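Local structure of putative 4-amino-4-deoxychorismate lyase (Thermus thermophilus, 2ZGI) at residues Gly182-Lys187 with Leu214-Gly219; Ala145-Leu150 with Ser161-Leu166; Leu173-Gly178 with Lys187-Ala192; Glu107-Arg112 with Gly221-Arg226. The protein is a putative pyridoxal-phosphate-dependent lyase of the class-IV aminotransferase family that probably acts on 4-amino-4-deoxychorismate. All blocks are in the same frame, centred on the assembly; numbering follows the deposited sequence.

Contact 1: Gly182-Lys187 with Leu214-Gly219; sequences GITREK and LLAGSG. With PLP (pyridoxal-5'-phosphate), chain P.
T184 lies against A216 and G217 with its methyl, CG2 coming to 3.8 Å from A216 CB, while its hydroxyl turns to the phosphate of PLP. With OG1 beside its own backbone N (chi1 -51°), hydroxyl and amide reach the same oxygen: T184 OG1 donates to PLP O1P at 2.9 Å and T184 N to PLP O1P at 3.0 Å. One residue earlier, I183 N donates to PLP O3P at 2.9 Å. The 214-219 side supplies two bonds to the third oxygen, S218 OG reaching PLP O2P at 2.7 Å and S218 N reaching PLP O2P at 2.9 Å. No hydrogen bond joins the two segments directly; the phosphate ties them. A water also donates to PLP O1P, accepts from R185 N at 2.9 Å and gives a weak bond to A216 O. This is the phosphate cup of a fold-type IV PLP enzyme: the N-terminal turn of helix 183-194 faces the anion, so the helix dipole would be expected to favour its charge, and R44 adds a further bond to PLP. A valine in place of T184 lacks the hydroxyl and would probably leave O1P with one donor fewer and its phosphate less firmly fixed. G182 at the N-cap is held close to the cofactor, where a CB would crowd PLP O4P. The directions of helix 183-187 and strand 214-217 lie 117° apart, with A216 CB 3.9 Å from R185 N. The R185 side chain leaves the phosphate and hydrogen-bonds P165 O through NH1.

Contact 2: Ala145-Leu150 with Ser161-Leu166; sequences AFEGLL and SRTSPL. With PLP (pyridoxal-5'-phosphate), chain P.
R162 lays its guanidinium flat over one face of the F146 ring, the planes only 8° apart and the centres 4.2 Å apart, an offset stack that is also an off-centre cation-pi contact, R162 NH1 and NH2 lying over the face, offset toward the rim. In the guanidinium plane, R162 NH1 gives an almost straight bond to F146 O at 3.1 Å, and a water bridges R162 NH2 to the same carbonyl. E147 slides past R162 in the opposite direction; its carboxylate is turned 65° from the guanidinium, and the salt bridge E147 OE2 to R162 NH1 is 3.3 Å. E147 CG stands anti to the backbone N (chi1 177°) and the chain then bends, carrying the carboxylate into the turn S161-T163. There E147 OE1 takes T163 OG1 on its anti lone pair at 2.7 Å and R162 N on the syn side, well out of the carboxylate plane, at 3.0 Å; E147 OE2 takes S161 OG at 2.5 Å on its syn side, slightly out of plane, and its own neighbour G148 N by the anti lone pair. Beyond the carboxylate, S161 N bonds G148 O at 2.9 Å. Cut back to an alanine, E147 would lose the carboxylate, and S161 OG, T163 OG1 and R162 N would probably be left without their buried acceptor. The turn leads from strand 157-160 into strand 164-169 and passes beside PLP, with R162 O over the pyridine ring. Four donors and a guanidinium round one buried carboxylate would favour its charged form, and that negative charge probably also offsets the nearness of R162 to R141.

Contact 3: Leu173-Gly178 with Lys187-Ala192; sequences LYLLEG and KVAEAA
L173 pushes its CD2 methyl onto helix 183-194, among V188, A189 and A192: L173 CD2 is 3.9 Å from A192 CB, 4.2 Å from V188 CG1 and 4.3 Å from A189 CA. Its CG is anti to the backbone N (chi1 -177°), which brings CD2 against the helix. L173 and V188 cross at about a right angle, CD2 meeting the CG1 methyl. Two residues along the strand L175 points the same way, and its CD1 touches A189 CB at 3.9 Å. The alternation of the strand thus puts L173 and L175 on the helix side, whereas Y174 faces the other way and meets the ring of F204. Strand 173-176 and helix 187-192 run nearly antiparallel, 163° apart, with axes 9.9 Å at closest. They belong to the first two members of a beta-alpha-beta crossover that ends in strand 198-202, the parallel neighbour of 172-176 in the sheet. L166 of strand 164-169 lies next to both leucines within the sheet, and helix 233-239 packs on V188 and A191 from another side of the helix. No hydrogen bond crosses this contact: every touch is between carbon atoms, so what holds helix to sheet here is the burial of apolar surface, with the two alanines small enough to let L173 CD2 come up to the helix backbone at A189.

Contact 4: Glu107-Arg112 with Gly221-Arg226; sequences EGVRVR and GLLPVR
V109 meets L223 through its CG1, set anti to its own carbonyl carbon (chi1 -59°), while the leucine's CG stands anti to its backbone N (chi1 -165°) and brings the branch point L223 CG to 4.0 Å from V109 CG1, the two side chains crossing at about a right angle. V225 has CG1 anti to its backbone N, which lays that methyl 3.3 Å from V109 O and turns CG2 toward V111. V225 CG2 and V111 CG1 are 3.5 Å apart, again crossing nearly squarely. Between these two apolar touches the backbones make a single beta bridge at V109 and V225. V109 N donates to P224 O at 3.0 Å, in the carbonyl plane, and R226 N donates to V109 O at 3.0 Å, so V109 bonds the residues on both flanks of V225. V225 CA also gives V109 O a C-H...O contact of 3.2 Å. The touching parts run 92° apart, and only this single bridge forms. G108 has a positive phi as the chain leaves helix 103-107, and G108 CA comes within 3.2 Å of P224 O; a CB there would collide with R226 O, so the close approach probably depends on glycine, which the positive phi also favours. L104 of helix 103-107 covers both V109 and L223, F146 packs on the same pair, and strand 212-217 presents L215 to V109 and V111; strand 223-224 is the outer neighbour of 212-217, while strand 111-117 runs beside 147-151 in another sheet.

Contacts 1, 2 and 3 are buried; contact 4 is only partly buried. Contacts 1 and 3 share helix 183-194, whose N-terminal turn serves the cofactor while its later turns pack on strand 172-176. Strands 164-169, 172-176, 212-217 and 223-224 belong to one sheet, so all four contacts reach it: 164-169 joins contact 2 to 212-217 of contact 1, and 223-224 carries contact 4. Contacts 1 and 2 both touch PLP and are polar, but one gathers donors round a phosphate and the other round a carboxylate. Contact 3 is wholly apolar, and contact 4 mixes a backbone bridge with valine and leucine packing.

Contact 1: Gly182-Lys187 with Leu214-Gly219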
loop_
_atom_site.group_PDB
_atom_site.type_symbol
_atom_site.label_atom_id
_atom_site.label_comp_id
_atom_site.label_asym_id
_atom_site.label_seq_id
_atom_site.Cartn_x
_atom_site.Cartn_y
_atom_site.Cartn_z
ATOM N N GLY D 182 -3.308 16.778 19.200
ATOM C CA GLY D 182 -2.433 17.313 20.194
ATOM C C GLY D 182 -3.046 18.537 20.853
ATOM O O GLY D 182 -3.740 19.355 20.212
ATOM N N ILE D 183 -2.771 18.648 22.145
ATOM C CA ILE D 183 -3.194 19.777 22.944
ATOM C C ILE D 183 -2.412 21.019 22.522
ATOM O O ILE D 183 -3.002 22.091 22.375
ATOM C CB ILE D 183 -3.034 19.442 24.459
ATOM C CG1 ILE D 183 -4.143 18.468 24.871
ATOM C CG2 ILE D 183 -3.043 20.711 25.339
ATOM C CD1 ILE D 183 -3.814 17.592 26.075
ATOM N N THR D 184 -1.095 20.882 22.321
ATOM C CA THR D 184 -0.260 22.024 21.959
ATOM C C THR D 184 -0.731 22.628 20.647
ATOM O O THR D 184 -0.904 23.836 20.557
ATOM C CB THR D 184 1.249 21.682 21.901
ATOM O OG1 THR D 184 1.627 21.029 23.121
ATOM C CG2 THR D 184 2.067 22.932 21.760
ATOM N N ARG D 185 -0.989 21.781 19.657
ATOM C CA ARG D 185 -1.443 22.262 18.355
ATOM C C ARG D 185 -2.700 23.144 18.463
ATOM O O ARG D 185 -2.749 24.264 17.926
ATOM C CB ARG D 185 -1.708 21.089 17.422
ATOM C CG ARG D 185 -1.958 21.565 16.012
ATOM C CD ARG D 185 -1.587 20.514 14.986
ATOM N NE ARG D 185 -2.360 19.285 15.148
ATOM C CZ ARG D 185 -2.261 18.255 14.323
ATOM N NH1 ARG D 185 -1.433 18.324 13.274
ATOM N NH2 ARG D 185 -3.006 17.169 14.534
ATOM N N GLU D 186 -3.699 22.643 19.178
ATOM C CA GLU D 186 -4.918 23.422 19.442
ATOM C C GLU D 186 -4.643 24.782 20.104
ATOM O O GLU D 186 -5.253 25.792 19.760
ATOM C CB GLU D 186 -5.913 22.581 20.238
ATOM C CG GLU D 186 -6.443 21.376 19.430
ATOM C CD GLU D 186 -7.125 21.783 18.123
ATOM O OE1 GLU D 186 -7.803 22.856 18.077
ATOM O OE2 GLU D 186 -6.966 21.027 17.136
ATOM N N LYS D 187 -3.710 24.801 21.043
ATOM C CA LYS D 187 -3.294 26.037 21.671
ATOM C C LYS D 187 -2.599 26.932 20.654
ATOM O O LYS D 187 -2.839 28.135 20.635
ATOM C CB LYS D 187 -2.376 25.773 22.874
ATOM C CG LYS D 187 -2.993 24.930 24.002
ATOM C CD LYS D 187 -4.414 25.339 24.373
ATOM C CE LYS D 187 -4.770 24.784 25.745
ATOM N NZ LYS D 187 -5.766 25.600 26.445
ATOM N N LEU D 214 5.965 23.226 10.864
ATOM C CA LEU D 214 6.308 23.395 12.263
ATOM C C LEU D 214 5.801 22.181 13.044
ATOM O O LEU D 214 4.944 21.426 12.555
ATOM C CB LEU D 214 5.728 24.697 12.847
ATOM C CG LEU D 214 6.129 26.069 12.258
ATOM C CD1 LEU D 214 5.063 26.512 11.273
ATOM C CD2 LEU D 214 6.296 27.118 13.356
ATOM N N LEU D 215 6.349 22.014 14.250
ATOM C CA LEU D 215 6.055 20.894 15.130
ATOM C C LEU D 215 5.604 21.400 16.491
ATOM O O LEU D 215 6.284 22.222 17.101
ATOM C CB LEU D 215 7.307 20.021 15.300
ATOM C CG LEU D 215 7.917 19.393 14.034
ATOM C CD1 LEU D 215 9.229 18.701 14.397
ATOM C CD2 LEU D 215 6.930 18.405 13.366
ATOM N N ALA D 216 4.459 20.919 16.954
ATOM C CA ALA D 216 3.934 21.307 18.251
ATOM C C ALA D 216 3.870 20.075 19.148
ATOM O O ALA D 216 3.487 19.017 18.696
ATOM C CB ALA D 216 2.554 21.896 18.085
ATOM N N GLY D 217 4.230 20.224 20.423
ATOM C CA GLY D 217 4.056 19.151 21.402
ATOM C C GLY D 217 4.335 19.632 22.829
ATOM O O GLY D 217 4.970 20.669 23.040
ATOM N N SER D 218 3.862 18.866 23.805
ATOM C CA SER D 218 4.003 19.246 25.221
ATOM C C SER D 218 5.446 19.311 25.689
ATOM O O SER D 218 5.759 20.085 26.599
ATOM C CB SER D 218 3.245 18.266 26.103
ATOM O OG SER D 218 1.863 18.472 25.898
ATOM N N GLY D 219 6.307 18.531 25.042
ATOM C CA GLY D 219 7.727 18.487 25.342
ATOM C C GLY D 219 8.636 19.451 24.593
ATOM O O GLY D 219 9.830 19.558 24.943
HETATM N N1 PLP P . 1.911 13.149 18.092
HETATM C C2 PLP P . 1.989 11.998 18.791
HETATM C C2A PLP P . 2.052 10.694 18.049
HETATM C C3 PLP P . 2.031 12.025 20.189
HETATM O O3 PLP P . 2.110 10.837 20.852
HETATM C C4 PLP P . 1.951 13.259 20.846
HETATM C C4A PLP P . 1.940 13.386 22.355
HETATM C C5 PLP P . 1.838 14.428 20.097
HETATM C C6 PLP P . 1.819 14.326 18.707
HETATM C C5A PLP P . 1.785 15.801 20.731
HETATM O O4P PLP P . 0.626 16.056 21.526
HETATM P P PLP P . 0.565 17.172 22.672
HETATM O O1P PLP P . 0.732 18.514 22.004
HETATM O O2P PLP P . 1.691 16.945 23.656
HETATM O O3P PLP P . -0.791 16.869 23.218
HETATM O O HOH W 1 0.177 19.085 19.643
#

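Contact 2: Ala145-Leu150 with Ser161-Leu166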
loop_
_atom_site.group_PDB
_atom_site.type_symbol
_atom_site.label_atom_id
_atom_site.label_comp_id
_atom_site.label_asym_id
_atom_site.label_seq_id
_atom_site.Cartn_x
_atom_site.Cartn_y
_atom_site.Cartn_z
ATOM N N ALA D 145 17.871 13.611 11.375
ATOM C CA ALA D 145 16.702 14.498 11.558
ATOM C C ALA D 145 16.148 14.499 12.982
ATOM O O ALA D 145 16.369 13.550 13.724
ATOM C CB ALA D 145 15.588 14.110 10.586
ATOM N N PHE D 146 15.400 15.550 13.326
ATOM C CA PHE D 146 14.797 15.692 14.657
ATOM C C PHE D 146 13.536 14.848 14.843
ATOM O O PHE D 146 13.325 14.232 15.897
ATOM C CB PHE D 146 14.511 17.172 14.991
ATOM C CG PHE D 146 13.815 17.364 16.317
ATOM C CD1 PHE D 146 14.544 17.344 17.514
ATOM C CD2 PHE D 146 12.427 17.514 16.378
ATOM C CE1 PHE D 146 13.893 17.506 18.747
ATOM C CE2 PHE D 146 11.769 17.667 17.615
ATOM C CZ PHE D 146 12.498 17.664 18.785
ATOM N N GLU D 147 12.684 14.819 13.826
ATOM C CA GLU D 147 11.399 14.148 13.984
ATOM C C GLU D 147 11.097 13.332 12.757
ATOM O O GLU D 147 11.456 13.730 11.636
ATOM C CB GLU D 147 10.276 15.174 14.209
ATOM C CG GLU D 147 8.805 14.593 14.323
ATOM C CD GLU D 147 8.633 13.738 15.570
ATOM O OE1 GLU D 147 7.915 14.173 16.516
ATOM O OE2 GLU D 147 9.235 12.652 15.634
ATOM N N GLY D 148 10.425 12.204 12.966
ATOM C CA GLY D 148 9.949 11.377 11.861
ATOM C C GLY D 148 8.462 11.560 11.705
ATOM O O GLY D 148 7.729 11.610 12.718
ATOM N N LEU D 149 8.024 11.691 10.445
ATOM C CA LEU D 149 6.596 11.793 10.108
ATOM C C LEU D 149 5.995 10.479 9.636
ATOM O O LEU D 149 6.669 9.673 8.959
ATOM C CB LEU D 149 6.359 12.916 9.067
ATOM C CG LEU D 149 6.980 14.274 9.450
ATOM C CD1 LEU D 149 6.816 15.333 8.351
ATOM C CD2 LEU D 149 6.456 14.824 10.759
ATOM N N LEU D 150 4.722 10.273 10.002
ATOM C CA LEU D 150 3.963 9.052 9.715
ATOM C C LEU D 150 2.755 9.326 8.791
ATOM O O LEU D 150 2.261 10.447 8.727
ATOM C CB LEU D 150 3.468 8.367 11.013
ATOM C CG LEU D 150 4.572 7.847 11.966
ATOM C CD1 LEU D 150 4.933 8.951 12.957
ATOM C CD2 LEU D 150 4.166 6.555 12.656
ATOM N N SER D 161 6.310 11.546 15.295
ATOM C CA SER D 161 6.407 10.492 16.327
ATOM C C SER D 161 5.984 10.973 17.748
ATOM O O SER D 161 5.386 10.207 18.514
ATOM C CB SER D 161 7.821 9.887 16.367
ATOM O OG SER D 161 8.676 10.702 17.159
ATOM N N ARG D 162 6.280 12.232 18.081
ATOM C CA ARG D 162 5.860 12.794 19.371
ATOM C C ARG D 162 5.475 14.260 19.292
ATOM O O ARG D 162 5.269 14.914 20.321
ATOM C CB ARG D 162 6.913 12.563 20.457
ATOM C CG ARG D 162 8.345 12.621 19.980
ATOM C CD ARG D 162 8.864 14.052 19.845
ATOM N NE ARG D 162 10.301 14.108 20.175
ATOM C CZ ARG D 162 11.297 14.117 19.282
ATOM N NH1 ARG D 162 11.055 14.085 17.963
ATOM N NH2 ARG D 162 12.549 14.148 19.720
ATOM N N THR D 163 5.377 14.776 18.064
ATOM C CA THR D 163 4.932 16.143 17.837
ATOM C C THR D 163 3.845 16.158 16.759
ATOM O O THR D 163 3.701 15.199 16.001
ATOM C CB THR D 163 6.093 17.083 17.422
ATOM O OG1 THR D 163 6.701 16.583 16.216
ATOM C CG2 THR D 163 7.149 17.210 18.564
ATOM N N SER D 164 3.098 17.250 16.712
ATOM C CA SER D 164 1.966 17.407 15.800
ATOM C C SER D 164 2.402 18.364 14.682
ATOM O O SER D 164 2.821 19.488 14.957
ATOM C CB SER D 164 0.781 18.026 16.533
ATOM O OG SER D 164 0.361 17.235 17.627
ATOM N N PRO D 165 2.322 17.919 13.420
ATOM C CA PRO D 165 2.831 18.814 12.386
ATOM C C PRO D 165 1.814 19.885 11.939
ATOM O O PRO D 165 0.597 19.625 11.879
ATOM C CB PRO D 165 3.214 17.857 11.252
ATOM C CG PRO D 165 2.341 16.693 11.445
ATOM C CD PRO D 165 2.070 16.559 12.912
ATOM N N LEU D 166 2.330 21.081 11.672
ATOM C CA LEU D 166 1.529 22.190 11.147
ATOM C C LEU D 166 2.197 22.739 9.898
ATOM O O LEU D 166 3.420 22.688 9.768
ATOM C CB LEU D 166 1.436 23.333 12.162
ATOM C CG LEU D 166 0.706 23.168 13.499
ATOM C CD1 LEU D 166 1.619 22.629 14.589
ATOM C CD2 LEU D 166 0.229 24.534 13.925
HETATM N N1 PLP P . 1.911 13.149 18.092
HETATM C C2 PLP P . 1.989 11.998 18.791
HETATM C C2A PLP P . 2.052 10.694 18.049
HETATM C C3 PLP P . 2.031 12.025 20.189
HETATM O O3 PLP P . 2.110 10.837 20.852
HETATM C C4 PLP P . 1.951 13.259 20.846
HETATM C C4A PLP P . 1.940 13.386 22.355
HETATM C C5 PLP P . 1.838 14.428 20.097
HETATM C C6 PLP P . 1.819 14.326 18.707
HETATM C C5A PLP P . 1.785 15.801 20.731
HETATM O O4P PLP P . 0.626 16.056 21.526
HETATM P P PLP P . 0.565 17.172 22.672
HETATM O O1P PLP P . 0.732 18.514 22.004
HETATM O O2P PLP P . 1.691 16.945 23.656
HETATM O O3P PLP P . -0.791 16.869 23.218
HETATM O O HOH W 2 14.975 13.622 17.913
#

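Contact 3: Leu173-Gly178 with Lys187-Ala192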
loop_
_atom_site.group_PDB
_atom_site.type_symbol
_atom_site.label_atom_id
_atom_site.label_comp_id
_atom_site.label_asym_id
_atom_site.label_seq_id
_atom_site.Cartn_x
_atom_site.Cartn_y
_atom_site.Cartn_z
ATOM N N LEU D 173 -2.488 29.069 8.684
ATOM C CA LEU D 173 -1.903 27.936 9.391
ATOM C C LEU D 173 -2.834 26.744 9.250
ATOM O O LEU D 173 -4.003 26.800 9.644
ATOM C CB LEU D 173 -1.710 28.283 10.870
ATOM C CG LEU D 173 -1.041 27.271 11.805
ATOM C CD1 LEU D 173 0.468 27.240 11.631
ATOM C CD2 LEU D 173 -1.420 27.614 13.237
ATOM N N TYR D 174 -2.310 25.666 8.682
ATOM C CA TYR D 174 -3.039 24.417 8.527
ATOM C C TYR D 174 -2.654 23.401 9.588
ATOM O O TYR D 174 -1.468 23.172 9.842
ATOM C CB TYR D 174 -2.763 23.814 7.155
ATOM C CG TYR D 174 -3.107 24.768 6.040
ATOM C CD1 TYR D 174 -4.412 24.843 5.540
ATOM C CD2 TYR D 174 -2.137 25.623 5.506
ATOM C CE1 TYR D 174 -4.736 25.727 4.506
ATOM C CE2 TYR D 174 -2.450 26.514 4.469
ATOM C CZ TYR D 174 -3.752 26.561 3.982
ATOM O OH TYR D 174 -4.064 27.440 2.962
ATOM N N LEU D 175 -3.662 22.802 10.205
ATOM C CA LEU D 175 -3.439 21.666 11.093
ATOM C C LEU D 175 -3.701 20.388 10.312
ATOM O O LEU D 175 -4.778 20.202 9.702
ATOM C CB LEU D 175 -4.327 21.737 12.342
ATOM C CG LEU D 175 -4.518 23.090 13.052
ATOM C CD1 LEU D 175 -5.109 22.848 14.444
ATOM C CD2 LEU D 175 -3.237 23.944 13.141
ATOM N N LEU D 176 -2.700 19.509 10.302
ATOM C CA LEU D 176 -2.755 18.318 9.466
ATOM C C LEU D 176 -3.620 17.287 10.173
ATOM O O LEU D 176 -3.314 16.912 11.316
ATOM C CB LEU D 176 -1.343 17.759 9.215
ATOM C CG LEU D 176 -0.538 18.292 8.018
ATOM C CD1 LEU D 176 -0.427 19.805 8.021
ATOM C CD2 LEU D 176 0.848 17.680 8.010
ATOM N N GLU D 177 -4.690 16.832 9.515
ATOM C CA GLU D 177 -5.596 15.864 10.126
ATOM C C GLU D 177 -5.078 14.442 10.017
ATOM O O GLU D 177 -4.125 14.182 9.290
ATOM C CB GLU D 177 -6.998 15.932 9.501
ATOM C CG GLU D 177 -7.628 17.280 9.585
ATOM C CD GLU D 177 -8.949 17.360 8.845
ATOM O OE1 GLU D 177 -9.241 16.508 7.980
ATOM O OE2 GLU D 177 -9.709 18.299 9.152
ATOM N N GLY D 178 -5.730 13.542 10.755
ATOM C CA GLY D 178 -5.499 12.106 10.675
ATOM C C GLY D 178 -4.622 11.473 11.751
ATOM O O GLY D 178 -4.421 10.273 11.738
ATOM N N LYS D 187 -3.710 24.801 21.043
ATOM C CA LYS D 187 -3.294 26.037 21.671
ATOM C C LYS D 187 -2.599 26.932 20.654
ATOM O O LYS D 187 -2.839 28.135 20.635
ATOM C CB LYS D 187 -2.376 25.773 22.874
ATOM C CG LYS D 187 -2.993 24.930 24.002
ATOM C CD LYS D 187 -4.414 25.339 24.373
ATOM C CE LYS D 187 -4.770 24.784 25.745
ATOM N NZ LYS D 187 -5.766 25.600 26.445
ATOM N N VAL D 188 -1.752 26.349 19.805
ATOM C CA VAL D 188 -1.061 27.140 18.787
ATOM C C VAL D 188 -2.078 27.769 17.812
ATOM O O VAL D 188 -1.980 28.963 17.493
ATOM C CB VAL D 188 0.058 26.366 18.064
ATOM C CG1 VAL D 188 0.569 27.156 16.873
ATOM C CG2 VAL D 188 1.227 26.085 19.024
ATOM N N ALA D 189 -3.055 26.973 17.385
ATOM C CA ALA D 189 -4.153 27.440 16.543
ATOM C C ALA D 189 -4.841 28.655 17.183
ATOM O O ALA D 189 -4.954 29.729 16.560
ATOM C CB ALA D 189 -5.150 26.307 16.327
ATOM N N GLU D 190 -5.248 28.474 18.435
ATOM C CA GLU D 190 -5.910 29.502 19.236
ATOM C C GLU D 190 -5.131 30.823 19.237
ATOM O O GLU D 190 -5.684 31.870 18.921
ATOM C CB GLU D 190 -6.111 28.991 20.660
ATOM C CG GLU D 190 -7.203 29.701 21.423
ATOM C CD GLU D 190 -7.057 29.583 22.929
ATOM O OE1 GLU D 190 -5.979 29.156 23.414
ATOM O OE2 GLU D 190 -8.025 29.951 23.633
ATOM N N ALA D 191 -3.845 30.756 19.572
ATOM C CA ALA D 191 -2.959 31.915 19.552
ATOM C C ALA D 191 -2.780 32.548 18.162
ATOM O O ALA D 191 -2.642 33.772 18.052
ATOM C CB ALA D 191 -1.623 31.543 20.148
ATOM N N ALA D 192 -2.786 31.725 17.118
ATOM C CA ALA D 192 -2.607 32.193 15.740
ATOM C C ALA D 192 -3.809 33.006 15.252
ATOM O O ALA D 192 -3.640 34.034 14.597
ATOM C CB ALA D 192 -2.339 31.034 14.802
#

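Contact 4: Glu107-Arg112 with Gly221-Arg226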
loop_
_atom_site.group_PDB
_atom_site.type_symbol
_atom_site.label_atom_id
_atom_site.label_comp_id
_atom_site.label_asym_id
_atom_site.label_seq_id
_atom_site.Cartn_x
_atom_site.Cartn_y
_atom_site.Cartn_z
ATOM N N GLU D 107 16.766 28.715 14.314
ATOM C CA GLU D 107 17.306 28.093 13.096
ATOM C C GLU D 107 16.541 26.849 12.586
ATOM O O GLU D 107 16.733 26.406 11.442
ATOM C CB GLU D 107 18.789 27.775 13.321
ATOM C CG GLU D 107 19.553 29.009 13.812
ATOM C CD GLU D 107 20.923 28.704 14.427
ATOM O OE1 GLU D 107 21.359 27.526 14.426
ATOM O OE2 GLU D 107 21.576 29.665 14.913
ATOM N N GLY D 108 15.674 26.293 13.427
ATOM C CA GLY D 108 14.824 25.191 13.012
ATOM C C GLY D 108 15.481 23.821 13.023
ATOM O O GLY D 108 16.709 23.689 13.099
ATOM N N VAL D 109 14.641 22.799 12.930
ATOM C CA VAL D 109 15.079 21.414 12.880
ATOM C C VAL D 109 14.756 20.783 11.507
ATOM O O VAL D 109 13.983 21.347 10.728
ATOM C CB VAL D 109 14.401 20.566 13.990
ATOM C CG1 VAL D 109 14.725 21.136 15.397
ATOM C CG2 VAL D 109 12.887 20.488 13.774
ATOM N N ARG D 110 15.368 19.628 11.248
ATOM C CA ARG D 110 15.083 18.770 10.088
ATOM C C ARG D 110 14.009 17.735 10.443
ATOM O O ARG D 110 14.022 17.198 11.564
ATOM C CB ARG D 110 16.349 18.024 9.646
ATOM C CG ARG D 110 17.508 18.937 9.160
ATOM C CD ARG D 110 18.640 18.125 8.502
ATOM N NE ARG D 110 19.689 17.688 9.439
ATOM C CZ ARG D 110 20.566 16.697 9.208
ATOM N NH1 ARG D 110 20.535 16.001 8.074
ATOM N NH2 ARG D 110 21.477 16.386 10.126
ATOM N N VAL D 111 13.085 17.471 9.509
ATOM C CA VAL D 111 12.228 16.286 9.604
ATOM C C VAL D 111 12.570 15.262 8.531
ATOM O O VAL D 111 13.178 15.585 7.508
ATOM C CB VAL D 111 10.693 16.567 9.543
ATOM C CG1 VAL D 111 10.287 17.560 10.604
ATOM C CG2 VAL D 111 10.226 17.023 8.124
ATOM N N ARG D 112 12.158 14.035 8.773
ATOM C CA ARG D 112 12.230 12.990 7.803
ATOM C C ARG D 112 10.811 12.427 7.638
ATOM O O ARG D 112 10.156 12.020 8.621
ATOM C CB ARG D 112 13.173 11.911 8.322
ATOM C CG ARG D 112 13.000 10.570 7.683
ATOM C CD ARG D 112 13.818 10.465 6.399
ATOM N NE ARG D 112 13.967 9.074 5.968
ATOM C CZ ARG D 112 14.680 8.696 4.906
ATOM N NH1 ARG D 112 15.349 9.596 4.193
ATOM N NH2 ARG D 112 14.736 7.418 4.570
ATOM N N GLY D 221 7.106 22.654 22.934
ATOM C CA GLY D 221 6.447 23.896 22.551
ATOM C C GLY D 221 6.118 23.930 21.064
ATOM O O GLY D 221 5.439 23.037 20.548
ATOM N N LEU D 222 6.594 24.961 20.374
ATOM C CA LEU D 222 6.388 25.086 18.924
ATOM C C LEU D 222 7.735 25.280 18.261
ATOM O O LEU D 222 8.444 26.284 18.502
ATOM C CB LEU D 222 5.455 26.257 18.596
ATOM C CG LEU D 222 5.166 26.541 17.116
ATOM C CD1 LEU D 222 4.474 25.366 16.397
ATOM C CD2 LEU D 222 4.362 27.832 16.976
ATOM N N LEU D 223 8.093 24.298 17.450
ATOM C CA LEU D 223 9.416 24.225 16.885
ATOM C C LEU D 223 9.299 24.321 15.364
ATOM O O LEU D 223 8.528 23.559 14.750
ATOM C CB LEU D 223 10.026 22.901 17.329
ATOM C CG LEU D 223 11.488 22.501 17.264
ATOM C CD1 LEU D 223 12.453 23.450 17.975
ATOM C CD2 LEU D 223 11.543 21.132 17.899
ATOM N N PRO D 224 10.042 25.265 14.748
ATOM C CA PRO D 224 9.946 25.358 13.303
ATOM C C PRO D 224 10.832 24.323 12.635
ATOM O O PRO D 224 11.877 23.959 13.181
ATOM C CB PRO D 224 10.474 26.768 13.008
ATOM C CG PRO D 224 11.489 27.027 14.076
ATOM C CD PRO D 224 11.001 26.249 15.302
ATOM N N VAL D 225 10.396 23.851 11.466
ATOM C CA VAL D 225 11.231 23.058 10.594
ATOM C C VAL D 225 11.920 24.049 9.643
ATOM O O VAL D 225 11.247 24.831 8.956
ATOM C CB VAL D 225 10.415 22.007 9.807
ATOM C CG1 VAL D 225 11.311 21.227 8.860
ATOM C CG2 VAL D 225 9.669 21.049 10.758
ATOM N N ARG D 226 13.254 24.022 9.622
ATOM C CA ARG D 226 14.058 25.023 8.900
ATOM C C ARG D 226 13.733 26.410 9.462
ATOM O O ARG D 226 12.798 26.541 10.275
ATOM C CB ARG D 226 13.832 24.940 7.374
ATOM C CG ARG D 226 13.949 23.528 6.844
ATOM C CD ARG D 226 14.307 23.482 5.364
ATOM N NE ARG D 226 15.195 22.349 5.084
ATOM C CZ ARG D 226 14.898 21.294 4.324
ATOM N NH1 ARG D 226 13.722 21.188 3.709
ATOM N NH2 ARG D 226 15.804 20.341 4.170
#